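Local coordinates for sister chromatid cohesion protein (Chaetomium thermophilum, PDB 5T8V), which probably loads cohesin onto chromatin as a member of the SCC2/Nipped-B family, and is represented here by its C-terminal fragment, a long helical solenoid of HEAT repeats, at residues L779-V784 with R840-V845; G732-V737 with N791-V796; A810-C815 with K851-L856. All blocks are in the same frame, centred on the assembly; numbering follows the deposited sequence.

In the fold
The three contacts lie close together in one short run of the HEAT-repeat solenoid, each joining pieces of chain 36 to 56 residues apart. Contact 1 and contact 2 have centres about 14 Å apart and meet directly, Val-784 CG1 lying 3.9 Å from Leu-793 CD2. Contact 1 and contact 3 share helix 839-852, whose early turns serve contact 1 and whose end serves contact 3; their centres are about 16 Å apart and they do not touch. Contact 3 meets contact 2 where Asp-794 packs on Lys-851 and Ala-852, their centres about 17 Å apart. All three are packing within the array of helices, with no ligand among them.

Contact 1 (L779-V784 with R840-V845); sequences LMVQTV and RDVLQV
Asp-841 meets Val-781 where helix 839-852 passes over helix 773-786, two elements of the HEAT-repeat solenoid whose short segments cross almost perpendicularly, at 87°, with axes 8.7 Å apart. At this crossing one branched side chain, Val-781, touches both Asp-841 and Val-842. At Asp-841 it is the methylene that takes part: CB lies 3.4 Å from Val-781 CG1, the two side chains crossing at roughly a right angle. The same methyl is 3.9 Å from the backbone N of Val-842, Val-781 and Val-842 being the pair with the nearest CA atoms, 5.7 Å apart. Val-781 holds CG1 anti to its own backbone N (chi1 176°), which leaves CG2 to work on the other flank. That second methyl meets Val-842 CG2 at 4.0 Å; although the bond from CA to CB of Val-842 points away, its CG2 still makes the touch. With an alanine here both gamma methyls would go, and Asp-841 CB and Val-842 CG2 would probably face a gap at the centre of the crossing. One turn on, Val-845 points toward helix 773-786. Its CG1 also approaches Val-781, but the placing of that methyl is doubtful because it crowds a carbonyl of its own helix. Val-784 brings CG2 to 4.1 Å from CB of Val-845, the two side chains crossing at about a right angle. Val-784 and Met-780 also lean on the following turn of helix 839-852, at Ile-848 and Phe-849 respectively. Val-845 CG2, the other branch, lies 4.3 Å from Met-780 CE.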
ATOM      1  N   LEU A 779      24.650  16.030 -18.003  1.00 36.39           N
ATOM      2  CA  LEU A 779      23.948  14.932 -17.345  1.00 35.59           C
ATOM      3  C   LEU A 779      24.467  13.584 -17.823  1.00 35.64           C
ATOM      4  O   LEU A 779      24.564  12.632 -17.037  1.00 34.96           O
ATOM      5  CB  LEU A 779      22.444  15.043 -17.595  1.00 36.01           C
ATOM      6  CG  LEU A 779      21.714  16.196 -16.900  1.00 35.85           C
ATOM      7  CD1 LEU A 779      20.260  16.229 -17.340  1.00 36.61           C
ATOM      8  CD2 LEU A 779      21.806  16.087 -15.386  1.00 34.59           C
ATOM      9  N   MET A 780      24.806  13.479 -19.109  1.00 49.09           N
ATOM     10  CA  MET A 780      25.374  12.235 -19.616  1.00 49.47           C
ATOM     11  C   MET A 780      26.733  11.961 -18.982  1.00 47.64           C
ATOM     12  O   MET A 780      26.993  10.852 -18.501  1.00 46.57           O
ATOM     13  CB  MET A 780      25.491  12.296 -21.138  1.00 51.04           C
ATOM     14  CG  MET A 780      24.156  12.417 -21.851  1.00 53.78           C
ATOM     15  SD  MET A 780      24.319  12.364 -23.641  1.00 55.68           S
ATOM     16  CE  MET A 780      24.715  10.642 -23.882  1.00 55.38           C
ATOM     17  N   VAL A 781      27.610  12.967 -18.967  1.00 44.68           N
ATOM     18  CA  VAL A 781      28.937  12.791 -18.380  1.00 43.17           C
ATOM     19  C   VAL A 781      28.814  12.335 -16.931  1.00 42.08           C
ATOM     20  O   VAL A 781      29.449  11.359 -16.513  1.00 41.46           O
ATOM     21  CB  VAL A 781      29.751  14.093 -18.495  1.00 43.19           C
ATOM     22  CG1 VAL A 781      31.096  13.954 -17.795  1.00 42.42           C
ATOM     23  CG2 VAL A 781      29.960  14.458 -19.955  1.00 43.62           C
ATOM     24  N   GLN A 782      27.999  13.036 -16.142  1.00 42.14           N
ATOM     25  CA  GLN A 782      27.794  12.635 -14.755  1.00 41.50           C
ATOM     26  C   GLN A 782      27.262  11.213 -14.668  1.00 42.28           C
ATOM     27  O   GLN A 782      27.681  10.437 -13.798  1.00 42.44           O
ATOM     28  CB  GLN A 782      26.835  13.601 -14.062  1.00 41.64           C
ATOM     29  CG  GLN A 782      27.476  14.905 -13.608  1.00 42.37           C
ATOM     30  CD  GLN A 782      26.533  15.771 -12.788  1.00 43.44           C
ATOM     31  OE1 GLN A 782      26.422  16.975 -13.021  1.00 45.31           O
ATOM     32  NE2 GLN A 782      25.855  15.165 -11.816  1.00 42.04           N
ATOM     33  N   THR A 783      26.344  10.846 -15.565  1.00 39.89           N
ATOM     34  CA  THR A 783      25.732   9.524 -15.493  1.00 40.55           C
ATOM     35  C   THR A 783      26.753   8.421 -15.756  1.00 40.44           C
ATOM     36  O   THR A 783      26.783   7.416 -15.037  1.00 40.21           O
ATOM     37  CB  THR A 783      24.571   9.429 -16.483  1.00 42.67           C
ATOM     38  OG1 THR A 783      23.617  10.462 -16.203  1.00 42.85           O
ATOM     39  CG2 THR A 783      23.878   8.069 -16.382  1.00 43.13           C
ATOM     40  N   VAL A 784      27.597   8.582 -16.778  1.00 39.10           N
ATOM     41  CA  VAL A 784      28.576   7.540 -17.079  1.00 40.80           C
ATOM     42  C   VAL A 784      29.685   7.535 -16.035  1.00 42.04           C
ATOM     43  O   VAL A 784      30.205   6.474 -15.667  1.00 42.74           O
ATOM     44  CB  VAL A 784      29.137   7.708 -18.505  1.00 40.96           C
ATOM     45  CG1 VAL A 784      28.003   7.760 -19.521  1.00 41.33           C
ATOM     46  CG2 VAL A 784      30.019   8.947 -18.612  1.00 41.50           C
ATOM     47  N   ARG A 840      38.507  14.682 -19.073  1.00 70.94           N
ATOM     48  CA  ARG A 840      38.562  13.232 -18.926  1.00 70.27           C
ATOM     49  C   ARG A 840      37.161  12.624 -18.930  1.00 69.19           C
ATOM     50  O   ARG A 840      36.856  11.719 -19.721  1.00 67.95           O
ATOM     51  CB  ARG A 840      39.303  12.914 -17.626  1.00 71.69           C
ATOM     52  CG  ARG A 840      39.443  11.455 -17.248  1.00 73.90           C
ATOM     53  CD  ARG A 840      39.877  11.376 -15.792  1.00 75.78           C
ATOM     54  NE  ARG A 840      40.704  10.212 -15.495  1.00 77.54           N
ATOM     55  CZ  ARG A 840      41.358  10.033 -14.352  1.00 78.98           C
ATOM     56  NH1 ARG A 840      42.089   8.942 -14.169  1.00 79.74           N
ATOM     57  NH2 ARG A 840      41.287  10.946 -13.391  1.00 79.29           N
ATOM     58  N   ASP A 841      36.287  13.133 -18.058  1.00 67.26           N
ATOM     59  CA  ASP A 841      34.942  12.583 -17.933  1.00 66.16           C
ATOM     60  C   ASP A 841      34.142  12.745 -19.219  1.00 65.30           C
ATOM     61  O   ASP A 841      33.316  11.886 -19.546  1.00 66.32           O
ATOM     62  CB  ASP A 841      34.219  13.253 -16.766  1.00 66.82           C
ATOM     63  CG  ASP A 841      34.910  13.014 -15.439  1.00 68.42           C
ATOM     64  OD1 ASP A 841      35.582  11.968 -15.302  1.00 68.36           O
ATOM     65  OD2 ASP A 841      34.781  13.866 -14.533  1.00 68.12           O
ATOM     66  N   VAL A 842      34.360  13.836 -19.956  1.00 41.51           N
ATOM     67  CA  VAL A 842      33.691  14.007 -21.243  1.00 40.43           C
ATOM     68  C   VAL A 842      34.204  12.980 -22.244  1.00 39.23           C
ATOM     69  O   VAL A 842      33.432  12.396 -23.016  1.00 40.08           O
ATOM     70  CB  VAL A 842      33.889  15.445 -21.758  1.00 41.65           C
ATOM     71  CG1 VAL A 842      33.263  15.615 -23.138  1.00 42.92           C
ATOM     72  CG2 VAL A 842      33.293  16.450 -20.781  1.00 41.92           C
ATOM     73  N   LEU A 843      35.515  12.746 -22.255  1.00 35.43           N
ATOM     74  CA  LEU A 843      36.079  11.777 -23.181  1.00 35.63           C
ATOM     75  C   LEU A 843      35.634  10.359 -22.863  1.00 35.43           C
ATOM     76  O   LEU A 843      35.639   9.509 -23.761  1.00 35.91           O
ATOM     77  CB  LEU A 843      37.604  11.873 -23.167  1.00 35.52           C
ATOM     78  CG  LEU A 843      38.131  13.220 -23.666  1.00 36.02           C
ATOM     79  CD1 LEU A 843      39.597  13.369 -23.326  1.00 35.91           C
ATOM     80  CD2 LEU A 843      37.917  13.367 -25.165  1.00 36.75           C
ATOM     81  N   GLN A 844      35.244  10.078 -21.618  1.00 38.06           N
ATOM     82  CA  GLN A 844      34.727   8.748 -21.317  1.00 37.82           C
ATOM     83  C   GLN A 844      33.412   8.473 -22.040  1.00 38.48           C
ATOM     84  O   GLN A 844      33.147   7.326 -22.417  1.00 38.74           O
ATOM     85  CB  GLN A 844      34.550   8.574 -19.807  1.00 36.83           C
ATOM     86  CG  GLN A 844      35.853   8.308 -19.066  1.00 36.84           C
ATOM     87  CD  GLN A 844      36.593   7.099 -19.612  1.00 37.62           C
ATOM     88  OE1 GLN A 844      37.656   7.230 -20.218  1.00 37.61           O
ATOM     89  NE2 GLN A 844      36.025   5.916 -19.408  1.00 38.26           N
ATOM     90  N   VAL A 845      32.589   9.498 -22.250  1.00 42.26           N
ATOM     91  CA  VAL A 845      31.336   9.320 -22.983  1.00 42.82           C
ATOM     92  C   VAL A 845      31.556   9.458 -24.487  1.00 43.81           C
ATOM     93  O   VAL A 845      30.950   8.727 -25.278  1.00 44.35           O
ATOM     94  CB  VAL A 845      30.260  10.304 -22.470  1.00 42.98           C
ATOM     95  CG1 VAL A 845      30.755  11.734 -22.483  1.00 43.46           C
ATOM     96  CG2 VAL A 845      28.978  10.188 -23.291  1.00 44.47           C
TER

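Contact 2 (G732-V737 with N791-V796); sequences GLLHRV and NVLDKV
Val-792 sets one methyl in the hollow formed where the chain turns off the end of helix 723-735. That hollow is lined partly by backbone: Val-792 CG1 lies 3.1 Å from Leu-734 O, a carbonyl already engaged by the backbone N of Val-737. Its wall is Val-737, whose CB is 3.6 Å from the same CG1 of Val-792, the two valines sliding past each other in opposite directions. A chi1 of -167° turns CG1 of Val-792 to the side opposite the backbone N, and it is this branch that enters the hollow. A second bump comes from one turn further along helix 791-801. There CG2 of Val-796 sits in the notch between two side chains of the other segment, 3.9 Å from Leu-734 CD2 and equally 3.9 Å from CG2 of Val-737. The fit is reciprocal. Leu-734 in turn sends CD2 across Val-796 at about a right angle and settles against the stem of Leu-793, 4.3 Å from its CB. The case is a compact example of how a HEAT-repeat solenoid is put together: the last turn of one helix packs against the first turns of another more than fifty residues later, through interdigitated aliphatic groups and without a hydrogen bond between them. Arg-736 is the first residue to leave helical angles, and Val-737, just after it, still points toward helix 791-801. Behind the interface Ile-752 of helix 742-755 backs both Leu-734 and Val-737, while Trp-756 and Val-789 also close on Leu-734. Lys-795 starts toward the other segment but its end turns away, where NZ forms a salt bridge with Asp-794 OD2 at 3.4 Å.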
ATOM      1  N   GLY A 732      20.382   4.098 -13.139  1.00 34.20           N
ATOM      2  CA  GLY A 732      19.561   2.919 -12.899  1.00 35.21           C
ATOM      3  C   GLY A 732      18.807   2.477 -14.140  1.00 36.79           C
ATOM      4  O   GLY A 732      18.847   1.304 -14.529  1.00 38.34           O
ATOM      5  N   LEU A 733      18.101   3.415 -14.777  1.00 41.46           N
ATOM      6  CA  LEU A 733      17.401   3.115 -16.022  1.00 44.40           C
ATOM      7  C   LEU A 733      18.320   2.415 -17.010  1.00 46.74           C
ATOM      8  O   LEU A 733      17.962   1.383 -17.589  1.00 48.90           O
ATOM      9  CB  LEU A 733      16.850   4.405 -16.634  1.00 44.90           C
ATOM     10  CG  LEU A 733      15.596   4.990 -15.989  1.00 45.50           C
ATOM     11  CD1 LEU A 733      15.374   6.419 -16.459  1.00 45.75           C
ATOM     12  CD2 LEU A 733      14.386   4.135 -16.312  1.00 46.97           C
ATOM     13  N   LEU A 734      19.516   2.969 -17.218  1.00 40.11           N
ATOM     14  CA  LEU A 734      20.458   2.348 -18.140  1.00 40.54           C
ATOM     15  C   LEU A 734      20.847   0.952 -17.670  1.00 42.40           C
ATOM     16  O   LEU A 734      20.911   0.018 -18.475  1.00 44.08           O
ATOM     17  CB  LEU A 734      21.693   3.231 -18.303  1.00 39.37           C
ATOM     18  CG  LEU A 734      21.551   4.389 -19.296  1.00 39.40           C
ATOM     19  CD1 LEU A 734      22.623   5.449 -19.088  1.00 38.03           C
ATOM     20  CD2 LEU A 734      21.608   3.867 -20.726  1.00 41.23           C
ATOM     21  N   HIS A 735      21.094   0.784 -16.368  1.00 50.60           N
ATOM     22  CA  HIS A 735      21.386  -0.549 -15.849  1.00 53.94           C
ATOM     23  C   HIS A 735      20.266  -1.530 -16.162  1.00 57.44           C
ATOM     24  O   HIS A 735      20.509  -2.739 -16.261  1.00 59.02           O
ATOM     25  CB  HIS A 735      21.620  -0.497 -14.339  1.00 53.95           C
ATOM     26  CG  HIS A 735      23.065  -0.503 -13.951  1.00 54.81           C
ATOM     27  ND1 HIS A 735      23.771   0.653 -13.692  1.00 53.92           N
ATOM     28  CD2 HIS A 735      23.937  -1.524 -13.778  1.00 56.65           C
ATOM     29  CE1 HIS A 735      25.016   0.342 -13.376  1.00 54.49           C
ATOM     30  NE2 HIS A 735      25.143  -0.971 -13.421  1.00 56.40           N
ATOM     31  N   ARG A 736      19.038  -1.040 -16.321  1.00 65.19           N
ATOM     32  CA  ARG A 736      17.895  -1.906 -16.580  1.00 68.61           C
ATOM     33  C   ARG A 736      17.694  -2.209 -18.062  1.00 70.98           C
ATOM     34  O   ARG A 736      16.625  -2.701 -18.439  1.00 72.19           O
ATOM     35  CB  ARG A 736      16.624  -1.277 -16.000  1.00 67.82           C
ATOM     36  CG  ARG A 736      16.634  -1.158 -14.482  1.00 65.21           C
ATOM     37  CD  ARG A 736      16.069  -2.404 -13.809  1.00 66.48           C
ATOM     38  NE  ARG A 736      16.795  -3.623 -14.160  1.00 68.69           N
ATOM     39  CZ  ARG A 736      17.883  -4.063 -13.534  1.00 70.01           C
ATOM     40  NH1 ARG A 736      18.397  -3.390 -12.513  1.00 68.40           N
ATOM     41  NH2 ARG A 736      18.465  -5.186 -13.933  1.00 73.18           N
ATOM     42  N   VAL A 737      18.688  -1.934 -18.909  1.00 67.93           N
ATOM     43  CA  VAL A 737      18.586  -2.330 -20.312  1.00 70.46           C
ATOM     44  C   VAL A 737      18.948  -3.800 -20.482  1.00 73.93           C
ATOM     45  O   VAL A 737      18.418  -4.474 -21.372  1.00 76.72           O
ATOM     46  CB  VAL A 737      19.470  -1.430 -21.192  1.00 68.74           C
ATOM     47  CG1 VAL A 737      19.417  -1.880 -22.652  1.00 70.60           C
ATOM     48  CG2 VAL A 737      19.035   0.022 -21.074  1.00 66.92           C
ATOM     49  N   ASN A 791      29.238  -0.197 -21.691  1.00 63.17           N
ATOM     50  CA  ASN A 791      28.745  -1.112 -22.714  1.00 65.89           C
ATOM     51  C   ASN A 791      27.244  -0.946 -22.919  1.00 65.54           C
ATOM     52  O   ASN A 791      26.746  -0.997 -24.053  1.00 66.42           O
ATOM     53  CB  ASN A 791      29.080  -2.551 -22.317  1.00 68.98           C
ATOM     54  CG  ASN A 791      28.492  -3.573 -23.267  1.00 73.04           C
ATOM     55  OD1 ASN A 791      27.369  -4.043 -23.075  1.00 74.86           O
ATOM     56  ND2 ASN A 791      29.252  -3.931 -24.297  1.00 73.27           N
ATOM     57  N   VAL A 792      26.509  -0.722 -21.831  1.00 44.20           N
ATOM     58  CA  VAL A 792      25.054  -0.653 -21.918  1.00 44.59           C
ATOM     59  C   VAL A 792      24.635   0.543 -22.761  1.00 44.27           C
ATOM     60  O   VAL A 792      23.878   0.407 -23.728  1.00 45.89           O
ATOM     61  CB  VAL A 792      24.428  -0.595 -20.514  1.00 44.43           C
ATOM     62  CG1 VAL A 792      22.942  -0.834 -20.606  1.00 45.58           C
ATOM     63  CG2 VAL A 792      25.067  -1.623 -19.577  1.00 45.35           C
ATOM     64  N   LEU A 793      25.123   1.736 -22.408  1.00 42.44           N
ATOM     65  CA  LEU A 793      24.811   2.925 -23.195  1.00 42.30           C
ATOM     66  C   LEU A 793      25.228   2.744 -24.648  1.00 43.73           C
ATOM     67  O   LEU A 793      24.537   3.206 -25.564  1.00 44.79           O
ATOM     68  CB  LEU A 793      25.492   4.153 -22.589  1.00 40.37           C
ATOM     69  CG  LEU A 793      25.415   5.450 -23.403  1.00 40.33           C
ATOM     70  CD1 LEU A 793      23.988   5.758 -23.830  1.00 41.34           C
ATOM     71  CD2 LEU A 793      25.973   6.613 -22.601  1.00 38.65           C
ATOM     72  N   ASP A 794      26.357   2.073 -24.881  1.00 60.65           N
ATOM     73  CA  ASP A 794      26.762   1.767 -26.248  1.00 63.48           C
ATOM     74  C   ASP A 794      25.659   1.013 -26.981  1.00 65.07           C
ATOM     75  O   ASP A 794      25.252   1.398 -28.084  1.00 66.08           O
ATOM     76  CB  ASP A 794      28.059   0.958 -26.243  1.00 65.80           C
ATOM     77  CG  ASP A 794      28.448   0.470 -27.624  1.00 68.83           C
ATOM     78  OD1 ASP A 794      28.117   1.154 -28.614  1.00 68.73           O
ATOM     79  OD2 ASP A 794      29.086  -0.601 -27.719  1.00 71.35           O
ATOM     80  N   LYS A 795      25.148  -0.060 -26.373  1.00 63.40           N
ATOM     81  CA  LYS A 795      24.098  -0.831 -27.028  1.00 65.67           C
ATOM     82  C   LYS A 795      22.781  -0.068 -27.118  1.00 65.90           C
ATOM     83  O   LYS A 795      21.962  -0.379 -27.989  1.00 67.55           O
ATOM     84  CB  LYS A 795      23.895  -2.162 -26.302  1.00 67.13           C
ATOM     85  CG  LYS A 795      24.996  -3.175 -26.584  1.00 68.88           C
ATOM     86  CD  LYS A 795      24.910  -3.729 -28.008  1.00 72.27           C
ATOM     87  CE  LYS A 795      26.250  -4.271 -28.487  1.00 73.36           C
ATOM     88  NZ  LYS A 795      27.225  -3.182 -28.795  1.00 71.24           N
ATOM     89  N   VAL A 796      22.554   0.919 -26.250  1.00 49.25           N
ATOM     90  CA  VAL A 796      21.385   1.781 -26.403  1.00 49.48           C
ATOM     91  C   VAL A 796      21.534   2.647 -27.648  1.00 50.22           C
ATOM     92  O   VAL A 796      20.607   2.765 -28.458  1.00 52.10           O
ATOM     93  CB  VAL A 796      21.177   2.642 -25.143  1.00 47.13           C
ATOM     94  CG1 VAL A 796      19.989   3.586 -25.324  1.00 47.41           C
ATOM     95  CG2 VAL A 796      20.962   1.763 -23.923  1.00 46.60           C
TER

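Contact 3 (A810-C815 with K851-L856); sequences ASMEVC and KAEASL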
ATOM      1  N   ALA A 810      16.170  11.036 -37.716  1.00109.55           N
ATOM      2  CA  ALA A 810      15.829  12.195 -36.897  1.00107.32           C
ATOM      3  C   ALA A 810      16.653  12.235 -35.616  1.00103.16           C
ATOM      4  O   ALA A 810      17.123  13.303 -35.212  1.00101.19           O
ATOM      5  CB  ALA A 810      14.336  12.184 -36.571  1.00108.74           C
ATOM      6  N   SER A 811      16.837  11.085 -34.968  1.00 96.94           N
ATOM      7  CA  SER A 811      17.640  11.005 -33.754  1.00 92.53           C
ATOM      8  C   SER A 811      19.132  10.893 -34.037  1.00 89.97           C
ATOM      9  O   SER A 811      19.914  10.717 -33.096  1.00 87.71           O
ATOM     10  CB  SER A 811      17.191   9.810 -32.909  1.00 92.37           C
ATOM     11  OG  SER A 811      17.499   8.586 -33.556  1.00 93.84           O
ATOM     12  N   MET A 812      19.544  10.982 -35.302  1.00 89.17           N
ATOM     13  CA  MET A 812      20.959  10.889 -35.642  1.00 86.52           C
ATOM     14  C   MET A 812      21.667  12.220 -35.420  1.00 85.00           C
ATOM     15  O   MET A 812      22.704  12.281 -34.749  1.00 83.89           O
ATOM     16  CB  MET A 812      21.110  10.439 -37.098  1.00 88.28           C
ATOM     17  CG  MET A 812      22.543  10.183 -37.547  1.00 86.98           C
ATOM     18  SD  MET A 812      23.212   8.623 -36.944  1.00 86.03           S
ATOM     19  CE  MET A 812      24.749   8.547 -37.860  1.00 86.88           C
ATOM     20  N   GLU A 813      21.114  13.301 -35.971  1.00107.91           N
ATOM     21  CA  GLU A 813      21.776  14.596 -35.890  1.00107.69           C
ATOM     22  C   GLU A 813      21.701  15.201 -34.494  1.00105.23           C
ATOM     23  O   GLU A 813      22.485  16.105 -34.184  1.00104.26           O
ATOM     24  CB  GLU A 813      21.176  15.546 -36.925  1.00111.20           C
ATOM     25  CG  GLU A 813      21.643  15.243 -38.342  1.00114.28           C
ATOM     26  CD  GLU A 813      20.740  15.828 -39.407  1.00118.57           C
ATOM     27  OE1 GLU A 813      20.363  17.012 -39.284  1.00119.89           O
ATOM     28  OE2 GLU A 813      20.407  15.102 -40.367  1.00120.79           O
ATOM     29  N   VAL A 814      20.788  14.727 -33.642  1.00 94.41           N
ATOM     30  CA  VAL A 814      20.805  15.158 -32.248  1.00 90.76           C
ATOM     31  C   VAL A 814      22.012  14.566 -31.535  1.00 87.01           C
ATOM     32  O   VAL A 814      22.626  15.214 -30.678  1.00 85.84           O
ATOM     33  CB  VAL A 814      19.484  14.788 -31.544  1.00 91.59           C
ATOM     34  CG1 VAL A 814      19.467  13.318 -31.118  1.00 90.24           C
ATOM     35  CG2 VAL A 814      19.243  15.702 -30.351  1.00 90.51           C
ATOM     36  N   CYS A 815      22.374  13.325 -31.876  1.00 51.28           N
ATOM     37  CA  CYS A 815      23.623  12.758 -31.381  1.00 49.43           C
ATOM     38  C   CYS A 815      24.819  13.451 -32.016  1.00 49.46           C
ATOM     39  O   CYS A 815      25.853  13.641 -31.366  1.00 47.75           O
ATOM     40  CB  CYS A 815      23.667  11.256 -31.654  1.00 49.83           C
ATOM     41  SG  CYS A 815      22.466  10.285 -30.720  1.00 49.59           S
ATOM     42  N   LYS A 851      32.436   4.384 -30.247  1.00 59.00           N
ATOM     43  CA  LYS A 851      32.220   2.947 -30.377  1.00 60.11           C
ATOM     44  C   LYS A 851      30.859   2.651 -30.996  1.00 61.28           C
ATOM     45  O   LYS A 851      30.729   1.739 -31.821  1.00 63.50           O
ATOM     46  CB  LYS A 851      32.349   2.275 -29.008  1.00 59.83           C
ATOM     47  CG  LYS A 851      31.676   0.906 -28.888  1.00 62.60           C
ATOM     48  CD  LYS A 851      32.228  -0.111 -29.881  1.00 65.48           C
ATOM     49  CE  LYS A 851      31.425  -1.404 -29.834  1.00 68.01           C
ATOM     50  NZ  LYS A 851      31.802  -2.351 -30.920  1.00 70.76           N
ATOM     51  N   ALA A 852      29.834   3.417 -30.619  1.00 46.78           N
ATOM     52  CA  ALA A 852      28.483   3.127 -31.091  1.00 48.63           C
ATOM     53  C   ALA A 852      28.317   3.493 -32.561  1.00 51.80           C
ATOM     54  O   ALA A 852      27.829   2.684 -33.360  1.00 54.67           O
ATOM     55  CB  ALA A 852      27.460   3.872 -30.235  1.00 47.82           C
ATOM     56  N   GLU A 853      28.709   4.709 -32.937  1.00 69.73           N
ATOM     57  CA  GLU A 853      28.521   5.173 -34.310  1.00 71.40           C
ATOM     58  C   GLU A 853      29.547   6.261 -34.591  1.00 70.03           C
ATOM     59  O   GLU A 853      29.407   7.385 -34.098  1.00 71.19           O
ATOM     60  CB  GLU A 853      27.101   5.687 -34.515  1.00 74.69           C
ATOM     61  CG  GLU A 853      26.816   6.196 -35.917  1.00 76.44           C
ATOM     62  CD  GLU A 853      26.961   5.115 -36.972  1.00 79.29           C
ATOM     63  OE1 GLU A 853      26.717   3.934 -36.649  1.00 79.86           O
ATOM     64  OE2 GLU A 853      27.321   5.448 -38.121  1.00 80.42           O
ATOM     65  N   ALA A 854      30.565   5.929 -35.386  1.00 50.61           N
ATOM     66  CA  ALA A 854      31.624   6.877 -35.703  1.00 49.66           C
ATOM     67  C   ALA A 854      31.196   7.933 -36.713  1.00 51.10           C
ATOM     68  O   ALA A 854      31.861   8.969 -36.824  1.00 50.39           O
ATOM     69  CB  ALA A 854      32.846   6.133 -36.241  1.00 49.57           C
ATOM     70  N   SER A 855      30.109   7.696 -37.451  1.00 75.55           N
ATOM     71  CA  SER A 855      29.630   8.674 -38.423  1.00 76.51           C
ATOM     72  C   SER A 855      29.381  10.042 -37.799  1.00 75.84           C
ATOM     73  O   SER A 855      29.389  11.049 -38.515  1.00 77.60           O
ATOM     74  CB  SER A 855      28.342   8.169 -39.077  1.00 78.03           C
ATOM     75  OG  SER A 855      27.727   9.188 -39.842  1.00 79.60           O
ATOM     76  N   LEU A 856      29.164  10.101 -36.484  1.00 70.10           N
ATOM     77  CA  LEU A 856      28.825  11.357 -35.827  1.00 69.03           C
ATOM     78  C   LEU A 856      30.024  12.284 -35.678  1.00 67.23           C
ATOM     79  O   LEU A 856      29.836  13.476 -35.413  1.00 66.98           O
ATOM     80  CB  LEU A 856      28.222  11.070 -34.451  1.00 68.23           C
ATOM     81  CG  LEU A 856      26.977  10.181 -34.460  1.00 70.21           C
ATOM     82  CD1 LEU A 856      26.781   9.511 -33.113  1.00 68.45           C
ATOM     83  CD2 LEU A 856      25.751  10.993 -34.834  1.00 72.64           C
TER
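Cys-815 and Leu-856 mark the closest approach of the two backbones, their CA atoms 7.0 Å apart. Residues 810-815 belong to helix 808-824, whereas 851-856 cover the end of helix 839-852 and the turn beyond it. Glu-853 is the first residue to break from that helix, with an extended backbone (phi -156°, psi 107°), after which 854-856 return to helical angles without the regular bonds. This break swings Leu-856 toward helix 808-824, and the leucine becomes one of the two large side chains of the contact. Its CD2 methyl rests over the helix backbone, 3.3 Å from Met-812 O, and touches Cys-815 CB at 3.8 Å. The other branch shares the load, Leu-856 CD1 lying 3.9 Å from the same CB, so that both methyls of the fork face the cysteine methylene. Met-812 answers from the helix side. Its chain leaves CB on the side opposite the backbone N and then bends at chi2 (76°), which carries the sulfur and methyl out at a slant to Leu-856, Met-812 CE lying 4.0 Å from Leu-856 CD2. The methyl continues past the leucine to the corner of the turn, where Met-812 CE is 3.6 Å from Ser-855 OG and 3.7 Å from Glu-853 CG. Here it meets the glutamate at CG, the two side chains crossing at about a right angle. Methionine and leucine together join helix 808-824 to the turn after helix 839-852 in the HEAT-repeat solenoid. Around them, Phe-849, one turn before the end of helix 839-852, touches both Cys-815 and Leu-856. Helix 791-801 touches both partners, meeting Ser-811 through Leu-800 and Ala-852 through Asp-794 and Leu-797.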